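Local coordinates for glutathione S-transferase (Pseudomonas fluorescens, PDB 3M3M), which binds glutathione and probably catalyses its conjugation to electrophilic substrates, as a glutathione transferase, at residues A[176-179]-A[180-183]; A[182-185]-A[186-189]. All coordinates share one frame; numbering follows the deposited sequence.

Overall arrangement
Contacts 1 and 2 follow each other along the C-terminal, all-helical domain of the glutathione transferase fold, with centres about 8 Å apart. Contact 1 (176-183) is the turn that leads into helix 182-192; contact 2 (182-189) is the first two turns of that helix, and the two share Pro-182 and Gly-183. They also touch directly: Leu-178 CD1 lies 3.9 Å from Met-188 SE, and the amide carbon CD of Gln-185 lies 3.3 Å from Leu-178 O. Together they describe the start of helix 182-192 and its seat on helix 125-146, with the side chains of Leu-178 and Trp-187 each about 9 Å from that of the glutathione-binding Tyr-167.

Contact 1. Residues A[176-179]-A[180-183]; sequences FDLS and RYPG
The backbone of Asp-177 to Tyr-181 makes a short 3-10 turn, with Arg-180 N bonded to Asp-177 O at 3.3 Å and Tyr-181 N to Leu-178 O at 2.9 Å. The Asp-177 carboxylate closes an Asx turn over the same residues: its OD1 accepts from Ser-179 N at 3.0 Å and from the Ser-179 hydroxyl OG at 2.6 Å. Both donors reach OD1 from one face of the carboxylate, and this double grip fixes its rotation. With CG opposite the backbone N (chi1 178°), the carboxylate is swung forward over the residues that follow. The Arg-180 chain is extended and runs back across Asp-177 at about a right angle, laying CG 3.4 Å from Asp-177 O. Its NE stops 4.0 Å from Asp-177 OD2, too long for a salt bridge, and guanidinium and carboxylate planes stand 57° apart; the attraction is probably a loose electrostatic one at the surface. Tyr-181 turns its ring edge to the turn, CD2 lying 3.7 Å from Asp-177 O, while Leu-178 CD2 meets the same ring carbon, Tyr-181 CD2, at 4.4 Å in light apolar contact. Tyr-181 is also the N-cap residue of helix 182-192, where Pro-182 occupies the first turn. The whole turn is docked on helix 125-146: Tyr-181 OH is hydrogen-bonded to Asp-140 and Asp-177 N to Tyr-136 OH. Phe-176, at the start of the segment, packs edge-to-face with Tyr-136 and extends to helix 87-117, so the link after helix 159-168 is held against two long helices of the domain.

Contact 2. Residues A[182-185]-A[186-189]; sequences PGIQ and AWMQ
Ile-184 meets Trp-187 and Met-188 one turn further on, while four successive i+4 to i backbone hydrogen bonds join the two halves of this stretch of alpha helix. Among the bonds, Ala-186 N donates to Pro-182 O at 2.9 Å, Trp-187 N follows onto Gly-183 O, and Met-188 N reaches Ile-184 O at 2.8 Å. The series ends with Gln-189 N on Gln-185 O at 3.0 Å, the straightest of the four (177° at the hydrogen). The apolar contacts gather on one flank of the helix. Ile-184 and Trp-187 lie side by side and point the same way: the methyl CG2 of Ile-184 rests 3.9 Å from CE3 and 4.0 Å from CZ3 of the Trp-187 ring. The indole is brought there because CG of Trp-187 lies opposite its backbone N (chi1 166°). The same CG2 of Ile-184 also reaches SE of Met-188, a selenomethionine, at 4.1 Å, so that the one branch methyl touches both residues. Among carbon-to-oxygen contacts, Ile-184 O sits in the plane of the indole at the ring edge, 3.5 Å from Trp-187 CE3. Polar groups outside the helix hold its start and its indole: Glu-143 accepts from Gly-183 N with OE2 and from Ile-184 N with OE1, two of the N-H groups at the start of the helix, and Asp-161 accepts from Trp-187 NE1. The apolar flank is wedged between helices 125-146 and 159-168, Ile-184 meeting Leu-139 and Thr-168, Trp-187 meeting Met-142, Leu-146 and Leu-164, and Met-188 lying on Tyr-165; helix 182-192 is thereby bound to both.

Contact 1. Residues A[176-179]-A[180-183]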
loop_
_atom_site.group_PDB
_atom_site.type_symbol
_atom_site.label_atom_id
_atom_site.label_comp_id
_atom_site.label_asym_id
_atom_site.label_seq_id
_atom_site.Cartn_x
_atom_site.Cartn_y
_atom_site.Cartn_z
ATOM N N PHE A 176 8.800 -13.982 0.316
ATOM C CA PHE A 176 10.014 -13.205 0.033
ATOM C C PHE A 176 10.953 -13.047 1.212
ATOM O O PHE A 176 10.548 -12.709 2.338
ATOM C CB PHE A 176 9.659 -11.779 -0.538
ATOM C CG PHE A 176 8.803 -11.856 -1.768
ATOM C CD1 PHE A 176 9.417 -11.898 -3.069
ATOM C CD2 PHE A 176 7.385 -11.872 -1.676
ATOM C CE1 PHE A 176 8.583 -11.982 -4.260
ATOM C CE2 PHE A 176 6.583 -11.991 -2.884
ATOM C CZ PHE A 176 7.189 -12.052 -4.149
ATOM N N ASP A 177 12.245 -13.236 0.931
ATOM C CA ASP A 177 13.224 -13.201 2.000
ATOM C C ASP A 177 13.882 -11.841 2.002
ATOM O O ASP A 177 14.790 -11.540 1.171
ATOM C CB ASP A 177 14.252 -14.309 1.732
ATOM C CG ASP A 177 15.370 -14.339 2.760
ATOM O OD1 ASP A 177 15.416 -13.554 3.750
ATOM O OD2 ASP A 177 16.267 -15.236 2.559
ATOM N N LEU A 178 13.437 -10.982 2.930
ATOM C CA LEU A 178 13.927 -9.613 2.899
ATOM C C LEU A 178 15.316 -9.530 3.467
ATOM O O LEU A 178 15.896 -8.481 3.461
ATOM C CB LEU A 178 12.992 -8.635 3.697
ATOM C CG LEU A 178 11.587 -8.538 2.979
ATOM C CD1 LEU A 178 10.750 -7.626 3.791
ATOM C CD2 LEU A 178 11.711 -7.999 1.565
ATOM N N SER A 179 15.853 -10.644 4.038
ATOM C CA SER A 179 17.260 -10.552 4.527
ATOM C C SER A 179 18.229 -10.370 3.356
ATOM O O SER A 179 19.351 -9.903 3.571
ATOM C CB SER A 179 17.714 -11.790 5.357
ATOM O OG SER A 179 17.865 -12.937 4.484
ATOM N N ARG A 180 17.790 -10.662 2.113
ATOM C CA ARG A 180 18.537 -10.367 0.901
ATOM C C ARG A 180 18.586 -8.852 0.555
ATOM O O ARG A 180 19.375 -8.421 -0.343
ATOM C CB ARG A 180 17.871 -11.095 -0.272
ATOM C CG ARG A 180 17.713 -12.605 -0.080
ATOM C CD ARG A 180 17.227 -13.108 -1.417
ATOM N NE ARG A 180 16.935 -14.515 -1.319
ATOM C CZ ARG A 180 16.347 -15.222 -2.296
ATOM N NH1 ARG A 180 15.966 -14.633 -3.451
ATOM N NH2 ARG A 180 16.105 -16.523 -2.091
ATOM N N TYR A 181 17.796 -8.051 1.286
ATOM C CA TYR A 181 17.593 -6.624 0.976
ATOM C C TYR A 181 17.844 -5.743 2.198
ATOM O O TYR A 181 16.924 -5.147 2.808
ATOM C CB TYR A 181 16.109 -6.458 0.494
ATOM C CG TYR A 181 15.903 -7.210 -0.807
ATOM C CD1 TYR A 181 16.307 -6.622 -2.018
ATOM C CD2 TYR A 181 15.348 -8.488 -0.833
ATOM C CE1 TYR A 181 16.136 -7.316 -3.235
ATOM C CE2 TYR A 181 15.219 -9.233 -2.078
ATOM C CZ TYR A 181 15.609 -8.562 -3.279
ATOM O OH TYR A 181 15.455 -9.264 -4.441
ATOM N N PRO A 182 19.125 -5.563 2.566
ATOM C CA PRO A 182 19.342 -4.709 3.725
ATOM C C PRO A 182 19.039 -3.262 3.554
ATOM O O PRO A 182 18.755 -2.530 4.610
ATOM C CB PRO A 182 20.881 -4.874 4.047
ATOM C CG PRO A 182 21.437 -5.429 2.679
ATOM C CD PRO A 182 20.350 -6.260 2.098
ATOM N N GLY A 183 19.072 -2.766 2.307
ATOM C CA GLY A 183 18.692 -1.379 2.145
ATOM C C GLY A 183 17.170 -1.247 2.378
ATOM O O GLY A 183 16.726 -0.253 2.968
#

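Contact 2. Residues A[182-185]-A[186-189]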
loop_
_atom_site.group_PDB
_atom_site.type_symbol
_atom_site.label_atom_id
_atom_site.label_comp_id
_atom_site.label_asym_id
_atom_site.label_seq_id
_atom_site.Cartn_x
_atom_site.Cartn_y
_atom_site.Cartn_z
ATOM N N PRO A 182 19.125 -5.563 2.566
ATOM C CA PRO A 182 19.342 -4.709 3.725
ATOM C C PRO A 182 19.039 -3.262 3.554
ATOM O O PRO A 182 18.755 -2.530 4.610
ATOM C CB PRO A 182 20.881 -4.874 4.047
ATOM C CG PRO A 182 21.437 -5.429 2.679
ATOM C CD PRO A 182 20.350 -6.260 2.098
ATOM N N GLY A 183 19.072 -2.766 2.307
ATOM C CA GLY A 183 18.692 -1.379 2.145
ATOM C C GLY A 183 17.170 -1.247 2.378
ATOM O O GLY A 183 16.726 -0.253 2.968
ATOM N N ILE A 184 16.401 -2.197 1.836
ATOM C CA ILE A 184 14.906 -2.221 2.163
ATOM C C ILE A 184 14.647 -2.323 3.677
ATOM O O ILE A 184 13.871 -1.567 4.241
ATOM C CB ILE A 184 14.177 -3.282 1.411
ATOM C CG1 ILE A 184 14.310 -2.940 -0.114
ATOM C CG2 ILE A 184 12.638 -3.339 1.817
ATOM C CD1 ILE A 184 13.526 -3.986 -1.050
ATOM N N GLN A 185 15.373 -3.223 4.338
ATOM C CA GLN A 185 15.152 -3.384 5.777
ATOM C C GLN A 185 15.469 -2.090 6.508
ATOM O O GLN A 185 14.715 -1.693 7.417
ATOM C CB GLN A 185 15.961 -4.608 6.302
ATOM C CG GLN A 185 15.571 -5.920 5.757
ATOM C CD GLN A 185 16.500 -7.037 6.356
ATOM O OE1 GLN A 185 17.747 -6.911 6.307
ATOM N NE2 GLN A 185 15.892 -8.123 6.831
ATOM N N ALA A 186 16.531 -1.360 6.146
ATOM C CA ALA A 186 16.877 -0.136 6.886
ATOM C C ALA A 186 15.841 0.963 6.591
ATOM O O ALA A 186 15.505 1.775 7.409
ATOM C CB ALA A 186 18.322 0.363 6.480
ATOM N N TRP A 187 15.319 0.964 5.347
ATOM C CA TRP A 187 14.212 1.884 5.033
ATOM C C TRP A 187 12.925 1.559 5.817
ATOM O O TRP A 187 12.213 2.495 6.315
ATOM C CB TRP A 187 13.999 1.810 3.517
ATOM C CG TRP A 187 12.714 2.403 2.983
ATOM C CD1 TRP A 187 12.430 3.679 2.669
ATOM C CD2 TRP A 187 11.584 1.608 2.593
ATOM N NE1 TRP A 187 11.102 3.766 2.144
ATOM C CE2 TRP A 187 10.601 2.498 2.039
ATOM C CE3 TRP A 187 11.341 0.224 2.658
ATOM C CZ2 TRP A 187 9.315 2.036 1.541
ATOM C CZ3 TRP A 187 10.053 -0.262 2.158
ATOM C CH2 TRP A 187 9.084 0.670 1.606
HETATM N N MSE A 188 12.590 0.257 5.948
HETATM C CA MSE A 188 11.395 -0.126 6.708
HETATM C C MSE A 188 11.620 0.426 8.146
HETATM O O MSE A 188 10.695 0.895 8.776
HETATM C CB MSE A 188 11.275 -1.621 6.821
HETATM C CG MSE A 188 10.697 -2.130 5.529
HETATM SE SE MSE A 188 10.697 -4.074 5.313
HETATM C CE MSE A 188 9.991 -4.764 7.094
ATOM N N GLN A 189 12.813 0.182 8.698
ATOM C CA GLN A 189 13.136 0.836 10.009
ATOM C C GLN A 189 12.913 2.336 10.137
ATOM O O GLN A 189 12.323 2.783 11.134
ATOM C CB GLN A 189 14.567 0.440 10.437
ATOM C CG GLN A 189 14.497 -0.648 11.368
ATOM C CD GLN A 189 14.212 0.001 12.674
ATOM O OE1 GLN A 189 14.621 1.175 12.866
ATOM N NE2 GLN A 189 13.483 -0.670 13.554
#